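PDB 3U6G: uncharacterized protein DUF4425 from Bacteroides vulgatus, which is of unknown function but, as a lipoprotein domain of immunoglobulin-like fold grouped with PLAT- and C2-like calcium-binding proteins, may act in calcium-dependent binding. Local coordinates for residues Phe5-His10 / Thr65-Phe71; Ile12-Gln16 / Ile56-Ser62; Phe70-Cys74 / Val121-Glu125; Cys74-Ser80 / Leu115-Val121; Ser80-Ala84 / Thr110-Thr114. One frame throughout, in Å; residues are numbered along the deposited sequence.

Contact 1: Phe5-His10 / Thr65-Phe71; sequences FQTGIH and TNGNAFF
Gly-8 N bonds to Ala-69 O (3.1 Å) and Thr-65 N to His-10 O (2.9 Å), so the segment leading into strand 10-18 is held at two backbone points against the 65-71 segment, at the two ends of its type I turn, Asn-66 to Ala-69. Close to the second point, His-10 N donates to Thr-65 OG1 at 3.0 Å. That hydroxyl stands between its own backbone N and carbonyl carbon (chi1 67°), from where it also donates to Asn-66 O, so it accepts one bond and gives another. Asn-66 OD1 accepts from Asn-68 N, an Asx turn that shapes the bend. In the imidazole of His-10, NE2 reaches back to Gln-6 O at 2.8 Å, with the carbonyl oxygen close to the ring plane; ND1 is bonded to Thr-123 OG1; Phe-71 N lies over one face toward the rim. A leucine here would probably leave Gln-6 O and Thr-123 OG1 without the imidazole that links them. Farther out, Phe-5 brings its ring edge to the backbone, CD2 standing 3.4 Å from Phe-70 O, while its CE2 meets Phe-71 CD1 at 3.8 Å with the ring planes 74° apart. A water accepts from Gln-6 N and lies 2.7 Å from Phe-70 O. Around this, Ile-96 of strand 87-96 packs on His-10, Asp-97 binds Ile-9 N, Ala-32 of strand 24-33 packs on Phe-70, and Ile-116 of the second subunit packs on Phe-5.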
# COMPACT_ATOMS: atom_id res chain seq x y z
N PHE A 5 -11.23 13.20 3.36
CA PHE A 5 -10.01 13.49 2.64
C PHE A 5 -9.77 15.00 2.58
O PHE A 5 -10.71 15.80 2.50
CB PHE A 5 -10.08 12.89 1.23
CG PHE A 5 -10.37 11.43 1.21
CD1 PHE A 5 -11.67 10.96 1.15
CD2 PHE A 5 -9.34 10.50 1.25
CE1 PHE A 5 -11.94 9.60 1.13
CE2 PHE A 5 -9.59 9.15 1.24
CZ PHE A 5 -10.91 8.70 1.18
N GLN A 6 -8.51 15.37 2.68
CA GLN A 6 -8.10 16.76 2.59
C GLN A 6 -6.97 16.84 1.58
O GLN A 6 -6.07 16.01 1.58
CB GLN A 6 -7.61 17.21 3.96
CG GLN A 6 -7.19 18.67 4.04
CD GLN A 6 -6.96 19.13 5.48
OE1 GLN A 6 -7.23 18.40 6.45
NE2 GLN A 6 -6.46 20.34 5.63
N THR A 7 -7.03 17.84 0.71
CA THR A 7 -5.98 18.08 -0.25
C THR A 7 -4.88 18.89 0.44
O THR A 7 -5.17 19.79 1.23
CB THR A 7 -6.55 18.78 -1.48
OG1 THR A 7 -7.53 17.91 -2.09
CG2 THR A 7 -5.45 19.10 -2.47
N GLY A 8 -3.63 18.52 0.19
CA GLY A 8 -2.49 19.21 0.76
C GLY A 8 -1.25 18.36 0.64
O GLY A 8 -1.23 17.40 -0.13
N ILE A 9 -0.21 18.71 1.39
CA ILE A 9 1.00 17.90 1.41
C ILE A 9 0.79 16.78 2.43
O ILE A 9 0.68 17.02 3.63
CB ILE A 9 2.27 18.72 1.72
CG1 ILE A 9 2.53 19.75 0.61
CG2 ILE A 9 3.47 17.80 1.87
CD1 ILE A 9 3.71 20.68 0.90
N HIS A 10 0.67 15.56 1.91
CA HIS A 10 0.56 14.37 2.76
C HIS A 10 1.96 13.85 3.02
O HIS A 10 2.85 13.92 2.14
CB HIS A 10 -0.30 13.30 2.08
CG HIS A 10 -1.72 13.70 1.94
ND1 HIS A 10 -2.76 13.00 2.51
CD2 HIS A 10 -2.27 14.79 1.36
CE1 HIS A 10 -3.89 13.64 2.28
NE2 HIS A 10 -3.62 14.73 1.59
N THR A 65 4.09 13.99 -0.44
CA THR A 65 3.51 14.24 -1.75
C THR A 65 3.71 15.71 -2.12
O THR A 65 4.24 16.50 -1.34
CB THR A 65 2.00 13.94 -1.73
OG1 THR A 65 1.32 14.88 -0.89
CG2 THR A 65 1.71 12.50 -1.27
N ASN A 66 3.28 16.07 -3.33
CA ASN A 66 3.04 17.46 -3.65
C ASN A 66 1.72 17.90 -3.01
O ASN A 66 1.04 17.10 -2.34
CB ASN A 66 3.09 17.73 -5.16
CG ASN A 66 1.89 17.16 -5.94
OD1 ASN A 66 0.82 16.94 -5.38
ND2 ASN A 66 2.09 16.96 -7.26
N GLY A 67 1.36 19.16 -3.21
CA GLY A 67 0.20 19.72 -2.54
C GLY A 67 -1.14 19.38 -3.14
O GLY A 67 -2.17 19.94 -2.72
N ASN A 68 -1.15 18.50 -4.14
CA ASN A 68 -2.39 18.11 -4.81
C ASN A 68 -2.97 16.80 -4.30
O ASN A 68 -4.07 16.44 -4.68
CB ASN A 68 -2.17 17.98 -6.32
CG ASN A 68 -1.66 19.26 -6.95
OD1 ASN A 68 -2.04 20.37 -6.53
ND2 ASN A 68 -0.77 19.13 -7.93
N ALA A 69 -2.23 16.09 -3.46
CA ALA A 69 -2.67 14.78 -3.01
C ALA A 69 -3.84 14.90 -2.06
O ALA A 69 -3.94 15.88 -1.32
CB ALA A 69 -1.52 14.02 -2.36
N PHE A 70 -4.73 13.90 -2.09
CA PHE A 70 -5.83 13.85 -1.12
C PHE A 70 -5.78 12.60 -0.25
O PHE A 70 -6.61 12.44 0.62
CB PHE A 70 -7.20 14.02 -1.78
CG PHE A 70 -7.52 12.99 -2.82
CD1 PHE A 70 -7.81 11.68 -2.44
CD2 PHE A 70 -7.53 13.30 -4.17
CE1 PHE A 70 -8.12 10.72 -3.39
CE2 PHE A 70 -7.85 12.33 -5.11
CZ PHE A 70 -8.10 11.04 -4.72
N PHE A 71 -4.77 11.75 -0.46
CA PHE A 71 -4.64 10.49 0.22
C PHE A 71 -3.23 9.97 0.08
O PHE A 71 -2.62 10.12 -0.97
CB PHE A 71 -5.60 9.49 -0.42
CG PHE A 71 -5.61 8.12 0.22
CD1 PHE A 71 -6.05 7.94 1.52
CD2 PHE A 71 -5.24 7.01 -0.52
CE1 PHE A 71 -6.08 6.68 2.10
CE2 PHE A 71 -5.28 5.72 0.05
CZ PHE A 71 -5.71 5.56 1.37
O HOH W 1 -6.98 12.77 3.30

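Contact 2: Ile12-Gln16 / Ile56-Ser62; sequences IVIQQ and IRTATMS
Ile-14 and Met-61 form a hydrogen-bonded antiparallel pair in the immunoglobulin-like sandwich, where strands 12-16 and 60-62 run at 167° to each other, 4.7 Å apart at their axes. The backbone bonds come first: Ile-14 N to Met-61 O at 2.8 Å, nearly straight, with Met-61 N answering to Ile-14 O. Just before the strand begins at Thr-60, Ala-59 O already accepts from Gln-16 N. CA-H...O contacts flank these bonds, among them Ser-62 CA to Ile-12 O. The apolar contacts lie on the face of Ile-14 and Met-61. There the two side chains run alongside, pointing the same way, and the selenium of the selenomethionine, in one of its two modelled conformers, sits 3.7 Å from Ile-14 CD1; Ile-56 CD1 meets the same methyl at 4.1 Å. Val-27 of strand 24-33 and Cys-74 of strand 71-80 close over Ile-14 from the facing part of the sandwich. On the other face Val-13, Gln-15, Thr-60 and Ser-62 line up. Among the side-chain bonds, a weak one joins Gln-15 NE2 to Thr-60 OG1. Gln-16 swings toward the loop with CG between its backbone N and carbonyl carbon (chi1 59°), and NE2 donates to Thr-58 O at 3.2 Å from above the carbonyl plane.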
# COMPACT_ATOMS: atom_id res chain seq x y z
N ILE A 12 4.32 10.71 5.35
CA ILE A 12 4.50 9.59 6.26
C ILE A 12 5.92 9.63 6.80
O ILE A 12 6.87 9.76 6.05
CB ILE A 12 4.29 8.24 5.53
CG1 ILE A 12 2.83 8.09 5.11
CG2 ILE A 12 4.77 7.05 6.38
CD1 ILE A 12 1.87 7.71 6.21
N VAL A 13 6.04 9.51 8.11
CA VAL A 13 7.32 9.36 8.77
C VAL A 13 7.35 8.00 9.45
O VAL A 13 6.39 7.62 10.11
CB VAL A 13 7.53 10.45 9.84
CG1 VAL A 13 8.79 10.12 10.68
CG2 VAL A 13 7.67 11.80 9.18
N ILE A 14 8.45 7.26 9.26
CA ILE A 14 8.63 5.97 9.93
C ILE A 14 9.89 6.02 10.78
O ILE A 14 10.95 6.47 10.32
CB ILE A 14 8.75 4.81 8.90
CG1 ILE A 14 7.52 4.79 8.00
CG2 ILE A 14 8.92 3.50 9.63
CD1 ILE A 14 7.64 3.90 6.79
N GLN A 15 9.76 5.57 12.03
CA GLN A 15 10.91 5.45 12.93
C GLN A 15 10.93 4.06 13.52
O GLN A 15 9.90 3.54 13.88
CB GLN A 15 10.81 6.46 14.06
CG GLN A 15 10.86 7.91 13.62
CD GLN A 15 10.91 8.87 14.79
OE1 GLN A 15 10.03 8.88 15.65
NE2 GLN A 15 11.95 9.71 14.82
N GLN A 16 12.11 3.47 13.66
CA GLN A 16 12.22 2.17 14.31
C GLN A 16 13.25 2.24 15.42
O GLN A 16 14.14 3.07 15.37
CB GLN A 16 12.59 1.08 13.31
CG GLN A 16 13.91 1.31 12.59
CD GLN A 16 14.43 0.07 11.91
OE1 GLN A 16 13.92 -1.03 12.13
NE2 GLN A 16 15.45 0.24 11.07
N ILE A 56 13.54 -0.53 5.56
CA ILE A 56 13.89 0.52 6.51
C ILE A 56 15.22 0.11 7.15
O ILE A 56 15.31 -0.92 7.79
CB ILE A 56 12.81 0.68 7.61
CG1 ILE A 56 11.42 0.93 7.01
CG2 ILE A 56 13.17 1.81 8.57
CD1 ILE A 56 11.33 2.15 6.16
N ARG A 57 16.27 0.89 6.92
CA ARG A 57 17.59 0.52 7.46
C ARG A 57 18.27 1.65 8.19
O ARG A 57 19.46 1.57 8.50
CB ARG A 57 18.49 -0.01 6.35
CG ARG A 57 18.90 1.00 5.29
CD ARG A 57 19.98 0.37 4.43
NE ARG A 57 19.91 0.78 3.03
CZ ARG A 57 20.51 0.15 2.02
NH1 ARG A 57 21.23 -0.95 2.24
NH2 ARG A 57 20.38 0.61 0.79
N THR A 58 17.51 2.70 8.45
CA THR A 58 18.00 3.83 9.21
C THR A 58 17.02 4.04 10.36
O THR A 58 15.98 3.37 10.42
CB THR A 58 18.12 5.08 8.32
OG1 THR A 58 16.84 5.39 7.74
CG2 THR A 58 19.13 4.85 7.19
N ALA A 59 17.35 4.96 11.27
CA ALA A 59 16.43 5.29 12.36
C ALA A 59 15.13 5.97 11.90
O ALA A 59 14.08 5.71 12.48
CB ALA A 59 17.13 6.15 13.41
N THR A 60 15.21 6.84 10.89
CA THR A 60 14.06 7.61 10.39
C THR A 60 14.03 7.71 8.87
O THR A 60 15.04 7.96 8.22
CB THR A 60 14.03 9.07 10.95
OG1 THR A 60 14.25 9.06 12.36
CG2 THR A 60 12.70 9.76 10.63
N MSE A 61 12.84 7.53 8.32
CA MSE A 61 12.61 7.84 6.92
C MSE A 61 11.29 8.56 6.77
O MSE A 61 10.36 8.37 7.53
CB MSE A 61 12.68 6.58 6.06
CG MSE A 61 11.52 5.65 6.19
SE MSE A 61 10.05 6.06 4.97
CE MSE A 61 10.99 7.04 3.61
N SER A 62 11.22 9.44 5.78
CA SER A 62 9.97 10.09 5.49
C SER A 62 9.75 10.20 4.00
O SER A 62 10.70 10.19 3.20
CB SER A 62 9.92 11.47 6.15
OG SER A 62 11.01 12.24 5.74

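Contact 3: Phe70-Cys74 / Val121-Glu125; sequences FFMTC and VSTKE
Cys-74 and Val-121 exchange both backbone bonds, Cys-74 N to Val-121 O at 2.8 Å and Val-121 N to Cys-74 O at 2.9 Å, where strands 71-80 and 115-122 of the immunoglobulin-like sandwich pair antiparallel. One step on, just past the end of the second strand, Thr-123 N reaches Met-72 O at 2.9 Å; Met-72 N to Thr-123 OG1 is weak and bent. The side chain of Phe-71, its CG anti to the backbone N (chi1 -178°), swings across to the end of the partner strand, where CE1 meets Ser-122 CB at 3.5 Å and Lys-124 CB comes in at the ring edge. An alanine in its place would probably open a gap beside Ser-122 and Lys-124 and take away the surface on which Thr-118 of the second subunit packs. Outside this shell, Asn-102 ND2 donates to both Ser-122 O and Lys-124 O, bridging the two carbonyls, while Thr-123 OG1 is tied to His-10 ND1. On the inner face, Met-72 and Cys-74 pack on Ile-12 of strand 10-18. The bend itself is an ST turn: Lys-124 N donates to Ser-122 OG at 3.2 Å.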
# COMPACT_ATOMS: atom_id res chain seq x y z
N PHE A 70 -4.73 13.90 -2.09
CA PHE A 70 -5.83 13.85 -1.12
C PHE A 70 -5.78 12.60 -0.25
O PHE A 70 -6.61 12.44 0.62
CB PHE A 70 -7.20 14.02 -1.78
CG PHE A 70 -7.52 12.99 -2.82
CD1 PHE A 70 -7.81 11.68 -2.44
CD2 PHE A 70 -7.53 13.30 -4.17
CE1 PHE A 70 -8.12 10.72 -3.39
CE2 PHE A 70 -7.85 12.33 -5.11
CZ PHE A 70 -8.10 11.04 -4.72
N PHE A 71 -4.77 11.75 -0.46
CA PHE A 71 -4.64 10.49 0.22
C PHE A 71 -3.23 9.97 0.08
O PHE A 71 -2.62 10.12 -0.97
CB PHE A 71 -5.60 9.49 -0.42
CG PHE A 71 -5.61 8.12 0.22
CD1 PHE A 71 -6.05 7.94 1.52
CD2 PHE A 71 -5.24 7.01 -0.52
CE1 PHE A 71 -6.08 6.68 2.10
CE2 PHE A 71 -5.28 5.72 0.05
CZ PHE A 71 -5.71 5.56 1.37
N MSE A 72 -2.72 9.34 1.15
CA MSE A 72 -1.43 8.69 1.15
C MSE A 72 -1.52 7.50 2.10
O MSE A 72 -2.20 7.58 3.12
CB MSE A 72 -0.30 9.65 1.56
CG MSE A 72 1.22 9.24 1.21
SE MSE A 72 2.35 10.43 2.03
CE MSE A 72 3.89 10.01 0.96
N THR A 73 -0.86 6.41 1.73
CA THR A 73 -0.88 5.14 2.47
C THR A 73 0.51 4.57 2.63
O THR A 73 1.35 4.75 1.75
CB THR A 73 -1.64 4.06 1.67
OG1 THR A 73 -1.07 3.92 0.36
CG2 THR A 73 -3.09 4.42 1.56
N CYS A 74 0.73 3.85 3.73
CA CYS A 74 1.96 3.13 3.97
C CYS A 74 1.57 1.77 4.50
O CYS A 74 0.87 1.67 5.52
CB CYS A 74 2.82 3.87 5.00
SG CYS A 74 4.34 2.99 5.49
N VAL A 121 -1.13 2.24 7.56
CA VAL A 121 -1.67 3.52 8.01
C VAL A 121 -1.84 4.44 6.83
O VAL A 121 -1.10 4.37 5.85
CB VAL A 121 -0.78 4.17 9.10
CG1 VAL A 121 0.54 4.57 8.56
CG2 VAL A 121 -1.51 5.36 9.76
N SER A 122 -2.85 5.30 6.91
CA SER A 122 -3.08 6.27 5.85
C SER A 122 -3.40 7.62 6.43
O SER A 122 -3.56 7.78 7.66
CB SER A 122 -4.24 5.80 4.97
OG SER A 122 -5.47 6.04 5.61
N THR A 123 -3.54 8.60 5.54
CA THR A 123 -3.89 9.95 5.93
C THR A 123 -5.40 10.23 5.78
O THR A 123 -5.82 11.37 5.88
CB THR A 123 -3.05 10.97 5.14
OG1 THR A 123 -3.25 10.72 3.75
CG2 THR A 123 -1.55 10.83 5.46
N LYS A 124 -6.20 9.20 5.55
CA LYS A 124 -7.67 9.35 5.58
C LYS A 124 -8.15 9.44 7.03
O LYS A 124 -7.69 8.68 7.89
CB LYS A 124 -8.33 8.15 4.89
CG LYS A 124 -9.85 8.14 4.93
CD LYS A 124 -10.42 6.84 4.35
CE LYS A 124 -11.91 6.72 4.64
NZ LYS A 124 -12.53 5.62 3.86
N GLU A 125 -9.12 10.32 7.27
CA GLU A 125 -9.72 10.46 8.61
C GLU A 125 -10.44 9.17 9.00
O GLU A 125 -11.34 8.71 8.28
CB GLU A 125 -10.71 11.64 8.64
O HOH W 1 -6.98 12.77 3.30

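Contact 4: Cys74-Ser80 / Leu115-Val121; sequences CAGSVSS and LIETFSV
A long antiparallel strand pair, 74-80 against 115-121 with axes 171° apart, places Phe-119 squarely opposite Gly-76. The ring lies flat over the glycine: Gly-76 CA stands 3.7 Å from the ring centroid, 18° off the normal, a CH-pi contact, and the spot a side-chain carbon would fill is taken by Phe-119 CZ. With CG held between its own backbone N and carbonyl carbon (chi1 61°), the ring is folded across the neighbouring strand. This cross-strand coupling is known as aromatic rescue of glycine, here on the inner face of an immunoglobulin-like sandwich. In the backbone of the same pair, Gly-76 N bonds to Phe-119 O at 2.8 Å and Phe-119 N to Gly-76 O at 3.0 Å, both donors tilted from the carbonyl plane. The alternation goes on through Val-78 with Glu-117 to Ser-80 with Leu-115, whose N reaches Ser-80 O at 2.8 Å. Val-78 comes to the ring edge, its CG2 3.9 Å from Phe-119 CE2, and its other methyl, CG1, runs alongside Leu-115 CD2 at 4.0 Å. Leu-104 and Val-92 from the facing strands close on Phe-119. On the other face, Ala-75 packs on Thr-73, and Thr-118 on Phe-71, of the second subunit.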
# COMPACT_ATOMS: atom_id res chain seq x y z
N CYS A 74 0.73 3.85 3.73
CA CYS A 74 1.96 3.13 3.97
C CYS A 74 1.57 1.77 4.50
O CYS A 74 0.87 1.67 5.52
CB CYS A 74 2.82 3.87 5.00
SG CYS A 74 4.34 2.99 5.49
N ALA A 75 1.99 0.73 3.77
CA ALA A 75 1.81 -0.66 4.19
C ALA A 75 3.17 -1.27 4.45
O ALA A 75 4.10 -1.10 3.69
CB ALA A 75 1.08 -1.48 3.12
N GLY A 76 3.29 -1.98 5.56
CA GLY A 76 4.57 -2.54 5.93
C GLY A 76 4.52 -3.98 6.39
O GLY A 76 3.49 -4.50 6.78
N SER A 77 5.69 -4.60 6.31
CA SER A 77 5.86 -5.92 6.90
C SER A 77 7.09 -5.92 7.78
O SER A 77 8.09 -5.24 7.52
CB SER A 77 5.98 -7.02 5.85
OG SER A 77 7.20 -6.90 5.16
N VAL A 78 6.98 -6.69 8.85
CA VAL A 78 8.03 -6.87 9.82
C VAL A 78 8.22 -8.36 9.96
O VAL A 78 7.26 -9.08 10.21
CB VAL A 78 7.65 -6.26 11.19
CG1 VAL A 78 8.71 -6.57 12.24
CG2 VAL A 78 7.43 -4.75 11.04
N SER A 79 9.46 -8.82 9.80
CA SER A 79 9.74 -10.24 9.89
C SER A 79 11.04 -10.52 10.63
O SER A 79 11.94 -9.68 10.68
CB SER A 79 9.77 -10.86 8.50
OG SER A 79 10.78 -10.25 7.71
N SER A 80 11.13 -11.72 11.20
CA SER A 80 12.32 -12.16 11.93
C SER A 80 12.33 -13.67 12.09
O SER A 80 11.28 -14.28 12.30
CB SER A 80 12.41 -11.49 13.32
OG SER A 80 13.59 -11.91 14.00
N LEU A 115 8.59 -14.88 12.89
CA LEU A 115 7.72 -13.71 13.10
C LEU A 115 7.43 -13.06 11.75
O LEU A 115 8.35 -12.75 11.00
CB LEU A 115 8.40 -12.70 14.03
CG LEU A 115 7.59 -11.46 14.46
CD1 LEU A 115 7.96 -11.06 15.88
CD2 LEU A 115 7.77 -10.26 13.53
N ILE A 116 6.15 -12.91 11.44
CA ILE A 116 5.69 -12.17 10.27
C ILE A 116 4.48 -11.34 10.68
O ILE A 116 3.44 -11.89 11.07
CB ILE A 116 5.33 -13.12 9.08
CG1 ILE A 116 4.56 -12.36 7.99
CG2 ILE A 116 4.53 -14.33 9.55
CD1 ILE A 116 5.28 -11.15 7.45
N GLU A 117 4.62 -10.02 10.61
CA GLU A 117 3.52 -9.15 10.97
C GLU A 117 3.40 -8.06 9.91
O GLU A 117 4.37 -7.76 9.23
CB GLU A 117 3.75 -8.52 12.33
CG GLU A 117 3.95 -9.54 13.45
CD GLU A 117 2.68 -10.29 13.82
OE1 GLU A 117 1.57 -9.82 13.47
OE2 GLU A 117 2.78 -11.33 14.50
N THR A 118 2.22 -7.49 9.79
CA THR A 118 2.00 -6.43 8.81
C THR A 118 1.27 -5.26 9.46
O THR A 118 0.64 -5.41 10.52
CB THR A 118 1.20 -6.95 7.58
OG1 THR A 118 -0.13 -7.36 7.97
CG2 THR A 118 1.94 -8.11 6.92
N PHE A 119 1.34 -4.11 8.81
CA PHE A 119 0.65 -2.94 9.30
C PHE A 119 0.30 -2.04 8.15
O PHE A 119 0.87 -2.15 7.05
CB PHE A 119 1.51 -2.21 10.33
CG PHE A 119 2.84 -1.69 9.80
CD1 PHE A 119 2.91 -0.53 9.04
CD2 PHE A 119 4.03 -2.35 10.10
CE1 PHE A 119 4.13 -0.06 8.56
CE2 PHE A 119 5.25 -1.89 9.63
CZ PHE A 119 5.30 -0.73 8.86
N SER A 120 -0.65 -1.15 8.41
CA SER A 120 -1.04 -0.15 7.43
C SER A 120 -1.50 1.10 8.13
O SER A 120 -2.15 1.04 9.16
CB SER A 120 -2.17 -0.68 6.53
OG SER A 120 -2.45 0.20 5.45
N VAL A 121 -1.13 2.24 7.56
CA VAL A 121 -1.67 3.52 8.01
C VAL A 121 -1.84 4.44 6.83
O VAL A 121 -1.10 4.37 5.85
CB VAL A 121 -0.78 4.17 9.10
CG1 VAL A 121 0.54 4.57 8.56
CG2 VAL A 121 -1.51 5.36 9.76

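Contact 5: Ser80-Ala84 / Thr110-Thr114; sequences SISEA and TDGNT
Thr-110 OG1 donates to Glu-83 O at 2.7 Å, approaching the carbonyl tilted out of its plane; this hydrogen bond joins the 80-84 and 110-114 loops. The hydroxyl, placed between its backbone N and carbonyl carbon (chi1 60°), accepts from Lys-86 N as well, so it is gripped by both a donor and an acceptor of the same loop. Apolar and van der Waals contacts come next. The methyl CG2 of Thr-110, anti to the carbonyl carbon, meets Ser-80 OG at 3.6 Å and the carbon beside it, while Phe-23 packs on both residues. Ala-84 CB sits against the peptide that follows Asp-111, 3.3 Å from Asp-111 C and 3.4 Å from Gly-112 N, and that buried N-H finds no partner. Gly-112 has a positive phi of 102°, where a side chain would be jammed against the preceding carbonyl. Local polar bonds shape each loop: Ser-80 OG, bonded to Ser-22 O, accepts from Ser-82 N at 3.1 Å in an ST turn, and Asp-111 OD1 accepts from Asn-113 N at 2.9 Å in an Asx turn. Phe-5 of the second subunit touches Ile-81 and Thr-114. There is thus one turn in each of two adjacent loops at one end of the immunoglobulin-like sandwich, where they leave strands 71-80 and 99-109.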
# COMPACT_ATOMS: atom_id res chain seq x y z
N SER A 80 11.13 -11.72 11.20
CA SER A 80 12.32 -12.16 11.93
C SER A 80 12.33 -13.67 12.09
O SER A 80 11.28 -14.28 12.30
CB SER A 80 12.41 -11.49 13.32
OG SER A 80 13.59 -11.91 14.00
N ILE A 81 13.52 -14.25 11.96
CA ILE A 81 13.75 -15.66 12.30
C ILE A 81 14.68 -15.80 13.51
O ILE A 81 15.18 -16.89 13.79
CB ILE A 81 14.38 -16.45 11.12
CG1 ILE A 81 15.68 -15.77 10.64
CG2 ILE A 81 13.36 -16.58 9.99
CD1 ILE A 81 16.60 -16.69 9.83
N SER A 82 14.90 -14.70 14.23
CA SER A 82 15.82 -14.66 15.36
C SER A 82 15.32 -15.50 16.53
O SER A 82 14.16 -15.93 16.57
CB SER A 82 16.03 -13.22 15.85
OG SER A 82 16.69 -12.41 14.90
N GLU A 83 16.22 -15.75 17.48
CA GLU A 83 15.89 -16.38 18.75
C GLU A 83 14.84 -15.56 19.49
O GLU A 83 14.67 -14.36 19.20
CB GLU A 83 17.15 -16.54 19.61
CG GLU A 83 17.79 -15.22 20.07
CD GLU A 83 19.19 -15.39 20.63
OE1 GLU A 83 19.52 -16.51 21.10
OE2 GLU A 83 19.96 -14.41 20.61
N ALA A 84 14.15 -16.18 20.44
CA ALA A 84 13.11 -15.50 21.23
C ALA A 84 13.69 -14.31 22.00
O ALA A 84 14.87 -14.29 22.35
CB ALA A 84 12.43 -16.49 22.20
N THR A 110 10.12 -11.25 19.53
CA THR A 110 10.17 -12.60 18.97
C THR A 110 10.00 -13.64 20.08
O THR A 110 10.40 -13.41 21.23
CB THR A 110 11.48 -12.86 18.22
OG1 THR A 110 12.58 -12.72 19.12
CG2 THR A 110 11.61 -11.91 17.01
N ASP A 111 9.36 -14.76 19.74
CA ASP A 111 9.08 -15.83 20.70
C ASP A 111 9.75 -17.16 20.34
O ASP A 111 9.47 -18.19 20.95
CB ASP A 111 7.56 -16.03 20.84
CG ASP A 111 6.91 -16.61 19.59
OD1 ASP A 111 7.63 -16.88 18.60
OD2 ASP A 111 5.67 -16.79 19.59
N GLY A 112 10.65 -17.14 19.35
CA GLY A 112 11.38 -18.34 18.94
C GLY A 112 10.83 -18.95 17.66
O GLY A 112 11.53 -19.68 16.97
N ASN A 113 9.56 -18.69 17.37
CA ASN A 113 8.97 -19.06 16.10
C ASN A 113 9.23 -17.95 15.10
O ASN A 113 9.63 -16.84 15.47
CB ASN A 113 7.45 -19.26 16.23
CG ASN A 113 7.08 -20.39 17.16
OD1 ASN A 113 7.59 -21.51 17.03
ND2 ASN A 113 6.19 -20.12 18.11
N THR A 114 9.00 -18.25 13.83
CA THR A 114 9.08 -17.27 12.76
C THR A 114 8.13 -16.12 13.04
O THR A 114 6.97 -16.37 13.39
CB THR A 114 8.66 -17.94 11.43
OG1 THR A 114 9.26 -19.24 11.35
CG2 THR A 114 9.08 -17.11 10.24

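From the N terminus, contact 1 closes the first long loop, 5-10 onto 65-71, and within its span contact 2 joins strand 10-18 to strand 60-65. Contact 3 begins at Phe-70 and Phe-71, where contact 1 ends, and reaches almost to the C terminus; His-10 and Thr-123 tie the two together. Inside contact 3 lies contact 4, a continuation of the same strand pair sharing Cys-74 and Val-121, and inside that contact 5, sharing Ser-80, so the three close successively shorter loops. Contact 2 meets contacts 3 and 4 across the core through Ile-12 and Ile-14. Contacts 1 and 5 mark far ends, their centres about 39 Å apart.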